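Long-range contacts in chitin binding domain (PDB 3UAM), which probably binds chitin or a related polysaccharide and, as a member of the AA10 lytic polysaccharide monooxygenase family, may cleave it oxidatively: residues Trp129-Thr134 / His181-Pro186; Ser29-Leu34 / Ala92-Pro97. One frame throughout, in Å; residues are numbered along the deposited sequence.

Interaction 1: Trp129-Thr134 / His181-Pro186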
loop_
_atom_site.group_PDB
_atom_site.type_symbol
_atom_site.label_atom_id
_atom_site.label_comp_id
_atom_site.label_asym_id
_atom_site.label_seq_id
_atom_site.Cartn_x
_atom_site.Cartn_y
_atom_site.Cartn_z
ATOM N N TRP A 129 -1.781 7.044 -5.636
ATOM C CA TRP A 129 -2.109 5.818 -4.959
ATOM C C TRP A 129 -2.126 4.763 -6.024
ATOM O O TRP A 129 -2.624 4.996 -7.124
ATOM C CB TRP A 129 -3.503 5.875 -4.370
ATOM C CG TRP A 129 -3.723 6.876 -3.290
ATOM C CD1 TRP A 129 -3.752 6.660 -1.915
ATOM C CD2 TRP A 129 -4.008 8.291 -3.460
ATOM N NE1 TRP A 129 -4.040 7.825 -1.243
ATOM C CE2 TRP A 129 -4.203 8.838 -2.109
ATOM C CE3 TRP A 129 -4.151 9.128 -4.556
ATOM C CZ2 TRP A 129 -4.503 10.172 -1.897
ATOM C CZ3 TRP A 129 -4.452 10.476 -4.330
ATOM C CH2 TRP A 129 -4.618 10.981 -3.016
ATOM N N THR A 130 -1.585 3.599 -5.705
ATOM C CA THR A 130 -1.463 2.504 -6.643
ATOM C C THR A 130 -1.981 1.238 -5.957
ATOM O O THR A 130 -1.793 1.075 -4.734
ATOM C CB THR A 130 0.000 2.266 -7.044
ATOM O OG1 THR A 130 0.510 3.415 -7.745
ATOM C CG2 THR A 130 0.060 1.101 -7.997
ATOM N N TYR A 131 -2.654 0.386 -6.728
ATOM C CA TYR A 131 -3.175 -0.874 -6.235
ATOM C C TYR A 131 -2.614 -2.012 -7.082
ATOM O O TYR A 131 -2.801 -2.045 -8.272
ATOM C CB TYR A 131 -4.694 -0.866 -6.236
ATOM C CG TYR A 131 -5.243 0.246 -5.370
ATOM C CD1 TYR A 131 -5.458 0.035 -4.015
ATOM C CD2 TYR A 131 -5.507 1.508 -5.891
ATOM C CE1 TYR A 131 -5.942 1.036 -3.203
ATOM C CE2 TYR A 131 -6.004 2.514 -5.079
ATOM C CZ TYR A 131 -6.210 2.269 -3.724
ATOM O OH TYR A 131 -6.679 3.238 -2.857
ATOM N N TRP A 132 -1.940 -2.937 -6.421
ATOM C CA TRP A 132 -1.274 -4.078 -7.042
ATOM C C TRP A 132 -1.943 -5.360 -6.606
ATOM O O TRP A 132 -2.373 -5.485 -5.446
ATOM C CB TRP A 132 0.209 -4.131 -6.607
ATOM C CG TRP A 132 0.990 -2.856 -6.842
ATOM C CD1 TRP A 132 1.174 -1.786 -5.963
ATOM C CD2 TRP A 132 1.718 -2.475 -8.069
ATOM N NE1 TRP A 132 1.968 -0.808 -6.556
ATOM C CE2 TRP A 132 2.305 -1.164 -7.817
ATOM C CE3 TRP A 132 1.925 -3.075 -9.296
ATOM C CZ2 TRP A 132 3.040 -0.491 -8.783
ATOM C CZ3 TRP A 132 2.669 -2.391 -10.260
ATOM C CH2 TRP A 132 3.234 -1.134 -9.996
ATOM N N ILE A 133 -1.995 -6.340 -7.505
ATOM C CA ILE A 133 -2.729 -7.567 -7.264
ATOM C C ILE A 133 -1.804 -8.755 -7.583
ATOM O O ILE A 133 -1.020 -8.725 -8.559
ATOM C CB ILE A 133 -4.028 -7.637 -8.106
ATOM C CG1 ILE A 133 -4.875 -8.850 -7.724
ATOM C CG2 ILE A 133 -3.707 -7.695 -9.594
ATOM C CD1 ILE A 133 -5.538 -8.782 -6.377
ATOM N N THR A 134 -1.912 -9.783 -6.744
ATOM C CA THR A 134 -1.159 -11.003 -6.912
ATOM C C THR A 134 -1.613 -11.707 -8.181
ATOM O O THR A 134 -2.763 -11.604 -8.611
ATOM C CB THR A 134 -1.292 -11.944 -5.690
ATOM O OG1 THR A 134 -2.673 -12.032 -5.277
ATOM C CG2 THR A 134 -0.455 -11.447 -4.517
ATOM N N HIS A 181 -11.530 5.299 -3.079
ATOM C CA HIS A 181 -11.299 4.799 -4.433
ATOM C C HIS A 181 -12.205 3.644 -4.681
ATOM O O HIS A 181 -12.532 2.919 -3.745
ATOM C CB HIS A 181 -9.855 4.367 -4.586
ATOM C CG HIS A 181 -8.874 5.525 -4.553
ATOM N ND1 HIS A 181 -7.677 5.449 -3.945
ATOM C CD2 HIS A 181 -8.959 6.810 -5.095
ATOM C CE1 HIS A 181 -7.019 6.617 -4.107
ATOM N NE2 HIS A 181 -7.809 7.454 -4.794
ATOM N N GLU A 182 -12.611 3.453 -5.928
ATOM C CA GLU A 182 -13.471 2.320 -6.288
ATOM C C GLU A 182 -13.036 1.733 -7.615
ATOM O O GLU A 182 -12.817 2.460 -8.581
ATOM C CB GLU A 182 -14.955 2.735 -6.371
ATOM C CG GLU A 182 -15.915 1.563 -6.628
ATOM C CD GLU A 182 -17.365 1.884 -6.274
ATOM O OE1 GLU A 182 -17.827 2.976 -6.660
ATOM O OE2 GLU A 182 -18.039 1.058 -5.584
ATOM N N PHE A 183 -12.932 0.415 -7.664
ATOM C CA PHE A 183 -12.623 -0.282 -8.906
ATOM C C PHE A 183 -13.146 -1.714 -8.863
ATOM O O PHE A 183 -13.594 -2.185 -7.821
ATOM C CB PHE A 183 -11.111 -0.266 -9.161
ATOM C CG PHE A 183 -10.275 -0.594 -7.956
ATOM C CD1 PHE A 183 -10.027 -1.899 -7.603
ATOM C CD2 PHE A 183 -9.678 0.423 -7.207
ATOM C CE1 PHE A 183 -9.227 -2.198 -6.510
ATOM C CE2 PHE A 183 -8.886 0.132 -6.101
ATOM C CZ PHE A 183 -8.661 -1.181 -5.753
ATOM N N ASN A 184 -13.061 -2.407 -9.988
ATOM C CA ASN A 184 -13.509 -3.778 -10.051
ATOM C C ASN A 184 -12.347 -4.701 -9.848
ATOM O O ASN A 184 -11.301 -4.531 -10.484
ATOM C CB ASN A 184 -14.153 -4.076 -11.393
ATOM C CG ASN A 184 -15.424 -3.304 -11.587
ATOM O OD1 ASN A 184 -15.409 -2.229 -12.174
ATOM N ND2 ASN A 184 -16.531 -3.814 -11.043
ATOM N N LEU A 185 -12.528 -5.696 -8.985
ATOM C CA LEU A 185 -11.521 -6.732 -8.823
ATOM C C LEU A 185 -11.460 -7.578 -10.094
ATOM O O LEU A 185 -12.489 -7.808 -10.735
ATOM C CB LEU A 185 -11.844 -7.632 -7.611
ATOM C CG LEU A 185 -11.804 -7.004 -6.222
ATOM C CD1 LEU A 185 -12.240 -8.004 -5.143
ATOM C CD2 LEU A 185 -10.419 -6.442 -5.936
ATOM N N PRO A 186 -10.265 -8.069 -10.449
ATOM C CA PRO A 186 -10.143 -8.938 -11.624
ATOM C C PRO A 186 -10.625 -10.366 -11.326
ATOM O O PRO A 186 -11.148 -10.632 -10.251
ATOM C CB PRO A 186 -8.646 -8.911 -11.909
ATOM C CG PRO A 186 -8.029 -8.743 -10.562
ATOM C CD PRO A 186 -8.989 -7.946 -9.730
#
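His-181 points the edge of its imidazole at the indole of Trp-129 and meets the hydroxyl of Tyr-131. With Phe-183, these residues form an aromatic cluster between the two sheets of a beta-sandwich, as expected for an LPMO core. Strand 129-133 belongs to the mixed sheet and strand 181-184 to the three-stranded one. Their axes lie 10.4 Å apart and run at 30°, so side chains alone bridge the gap.

Packing is tight at the histidine end. CE1 of His-181 comes down on one face of the Trp-129 indole, offset toward the rim beside CG and 3.4 Å from that atom, in an edge-to-face pair with planes at 74°. Tyr-157 stacks on the His-181 ring, and Trp-198 stacks on Trp-129. With CG between the backbone N and the carbonyl carbon (chi1 45°), Phe-183 reaches across to the Tyr-131 ring. Phe-183 CE2 lies over the centre of that ring, 3.7 Å from Tyr-131 CD2.

The other end is looser. There Ile-133 CG1 only approaches Pro-186 CG, at 4.2 Å, and Pro-186 is partly exposed. Glu-182 and Asn-184, on the same strand as His-181, are exposed.

Trp-129 NE1 bonds to Tyr-120 OH, and Trp-118 NE1 bonds to Tyr-131 OH. That same Tyr-131 OH lies in the imidazole plane, 2.7 Å from His-181 ND1, in a hydrogen bond that either partner could donate.

Interaction 2: Ser29-Leu34 / Ala92-Pro97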
loop_
_atom_site.group_PDB
_atom_site.type_symbol
_atom_site.label_atom_id
_atom_site.label_comp_id
_atom_site.label_asym_id
_atom_site.label_seq_id
_atom_site.Cartn_x
_atom_site.Cartn_y
_atom_site.Cartn_z
ATOM N N SER A 29 -7.240 -3.396 6.340
ATOM C CA SER A 29 -5.960 -3.889 5.911
ATOM C C SER A 29 -5.481 -4.932 6.931
ATOM O O SER A 29 -6.021 -5.036 8.036
ATOM C CB SER A 29 -4.962 -2.743 5.778
ATOM O OG SER A 29 -4.537 -2.291 7.044
ATOM N N ARG A 30 -4.476 -5.703 6.535
ATOM C CA ARG A 30 -3.880 -6.679 7.418
ATOM C C ARG A 30 -3.451 -6.022 8.728
ATOM O O ARG A 30 -3.691 -6.575 9.805
ATOM C CB ARG A 30 -2.693 -7.341 6.733
ATOM C CG ARG A 30 -2.003 -8.402 7.560
ATOM C CD ARG A 30 -0.771 -8.917 6.868
ATOM N NE ARG A 30 -1.068 -9.636 5.623
ATOM C CZ ARG A 30 -0.129 -10.224 4.859
ATOM N NH1 ARG A 30 1.133 -10.220 5.235
ATOM N NH2 ARG A 30 -0.454 -10.858 3.731
ATOM N N ALA A 31 -2.835 -4.846 8.629
ATOM C CA ALA A 31 -2.322 -4.160 9.819
ATOM C C ALA A 31 -3.477 -3.681 10.703
ATOM O O ALA A 31 -3.392 -3.785 11.931
ATOM C CB ALA A 31 -1.418 -3.002 9.449
ATOM N N VAL A 32 -4.541 -3.168 10.084
ATOM C CA VAL A 32 -5.746 -2.739 10.838
ATOM C C VAL A 32 -6.339 -3.917 11.622
ATOM O O VAL A 32 -6.713 -3.776 12.794
ATOM C CB VAL A 32 -6.805 -2.103 9.920
ATOM C CG1 VAL A 32 -8.168 -1.994 10.614
ATOM C CG2 VAL A 32 -6.317 -0.734 9.464
ATOM N N TYR A 33 -6.407 -5.084 10.988
ATOM C CA TYR A 33 -6.909 -6.257 11.687
ATOM C C TYR A 33 -5.984 -6.626 12.854
ATOM O O TYR A 33 -6.462 -7.057 13.894
ATOM C CB TYR A 33 -7.020 -7.455 10.757
ATOM C CG TYR A 33 -8.312 -7.648 10.011
ATOM C CD1 TYR A 33 -9.553 -7.367 10.576
ATOM C CD2 TYR A 33 -8.285 -8.204 8.747
ATOM C CE1 TYR A 33 -10.726 -7.611 9.867
ATOM C CE2 TYR A 33 -9.432 -8.432 8.038
ATOM C CZ TYR A 33 -10.641 -8.142 8.595
ATOM O OH TYR A 33 -11.742 -8.434 7.848
ATOM N N LEU A 34 -4.670 -6.472 12.695
ATOM C CA LEU A 34 -3.774 -6.720 13.830
ATOM C C LEU A 34 -4.012 -5.711 14.954
ATOM O O LEU A 34 -4.041 -6.079 16.136
ATOM C CB LEU A 34 -2.309 -6.741 13.400
ATOM C CG LEU A 34 -1.883 -7.982 12.604
ATOM C CD1 LEU A 34 -0.360 -8.016 12.472
ATOM C CD2 LEU A 34 -2.392 -9.273 13.225
ATOM N N ALA A 92 6.968 -6.140 12.436
ATOM C CA ALA A 92 7.551 -7.336 11.798
ATOM C C ALA A 92 6.591 -8.509 11.662
ATOM O O ALA A 92 6.745 -9.314 10.744
ATOM C CB ALA A 92 8.811 -7.790 12.538
ATOM N N GLN A 93 5.624 -8.623 12.579
ATOM C CA GLN A 93 4.545 -9.625 12.494
ATOM C C GLN A 93 3.914 -9.686 11.107
ATOM O O GLN A 93 3.534 -10.754 10.622
ATOM C CB GLN A 93 3.410 -9.287 13.485
ATOM C CG GLN A 93 3.689 -9.603 14.936
ATOM C CD GLN A 93 2.679 -8.965 15.908
ATOM O OE1 GLN A 93 1.809 -9.642 16.434
ATOM N NE2 GLN A 93 2.794 -7.651 16.131
ATOM N N LEU A 94 3.789 -8.521 10.479
ATOM C CA LEU A 94 3.093 -8.404 9.206
ATOM C C LEU A 94 3.691 -9.230 8.080
ATOM O O LEU A 94 2.971 -9.604 7.174
ATOM C CB LEU A 94 3.005 -6.935 8.782
ATOM C CG LEU A 94 2.056 -6.093 9.651
ATOM C CD1 LEU A 94 2.442 -4.626 9.530
ATOM C CD2 LEU A 94 0.582 -6.301 9.278
ATOM N N ASN A 95 4.987 -9.503 8.155
ATOM C CA ASN A 95 5.713 -10.217 7.102
ATOM C C ASN A 95 5.668 -11.732 7.158
ATOM O O ASN A 95 6.205 -12.405 6.264
ATOM C CB ASN A 95 7.180 -9.769 7.123
ATOM C CG ASN A 95 7.325 -8.291 6.828
ATOM O OD1 ASN A 95 6.650 -7.767 5.927
ATOM N ND2 ASN A 95 8.178 -7.604 7.584
ATOM N N GLU A 96 5.048 -12.277 8.199
ATOM C CA GLU A 96 4.905 -13.704 8.279
ATOM C C GLU A 96 4.084 -14.228 7.095
ATOM O O GLU A 96 3.137 -13.606 6.659
ATOM C CB GLU A 96 4.263 -14.120 9.605
ATOM C CG GLU A 96 5.133 -13.818 10.808
ATOM C CD GLU A 96 6.439 -14.603 10.832
ATOM O OE1 GLU A 96 6.531 -15.713 10.249
ATOM O OE2 GLU A 96 7.378 -14.101 11.478
ATOM N N PRO A 97 4.455 -15.400 6.585
ATOM C CA PRO A 97 3.689 -16.008 5.518
ATOM C C PRO A 97 2.371 -16.515 6.040
ATOM O O PRO A 97 2.248 -16.802 7.246
ATOM C CB PRO A 97 4.567 -17.190 5.094
ATOM C CG PRO A 97 5.255 -17.590 6.348
ATOM C CD PRO A 97 5.494 -16.306 7.107
HETATM O O HOH W 1 2.665 -12.321 4.231
#
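Leu-94, Arg-30 and Leu-34 carry this contact, with Leu-94 burying the largest area. The contact joins the first turn of helix 30-36, which Ser-29 caps by accepting from Val-32 N through its OG, to the 3-10 turn 92-95. That turn is part of the long loop region between strand 49-51 and helix 98-101. Such loops decorate the sandwich core in LPMOs.

Leu-94 enters mainly with one branch, CD2. Leu-94 CD2 lies 3.6 Å from CA of Ala-31 and 3.9 Å from CB of the same residue. Leu-94 CD2 also meets Leu-34 CD1 at 3.7 Å. The two leucine side chains lie alongside each other, pointing opposite ways. The same CD1 of Leu-34 reaches CB of Gln-93, so one methyl touches two consecutive residues of the turn.

Arg-30 adds both apolar and polar contacts. Arg-30 CG rests 3.7 Å from Leu-94 CD2. CG stands opposite the backbone N (chi1 -179°), and the chain runs out straight before bending at chi3 (-66°), which carries the guanidinium past the leucine methyl to the backbone behind it. There Arg-30 NH1 gives a 2.7 Å hydrogen bond to Leu-94 O. The acceptor lies in the guanidinium plane and the donor nearly along the C=O axis, but the N-H...O angle is a bent 138°. A water accepts from Arg-30 NH1 and donates to Glu-96 O, at 2.8 Å from each. Asp-212 forms a salt bridge with NH2, and Trp-103 makes a cation-pi contact.

The contact combines hydrocarbon packing with a buried charge. The guanidinium is turned toward the loop backbone, and the carboxylate of Asp-212 probably compensates its positive charge.

Overall arrangement
Both contacts are largely buried, but they sit in different parts of the fold. Interaction 1 lies in the core and joins strands from two sheets. Interaction 2 joins a short helix to a 3-10 turn within the loop-rich region. They share no helix or strand. Their centres lie about 19 Å apart and their nearest atoms about 8 Å. The chemistry differs with the setting. Between the sheets, aromatic rings meet and the single direct hydrogen bond links two side chains. In the loop region, aliphatic branches pack together, while an arginine bonds to a backbone carbonyl directly and to another through water.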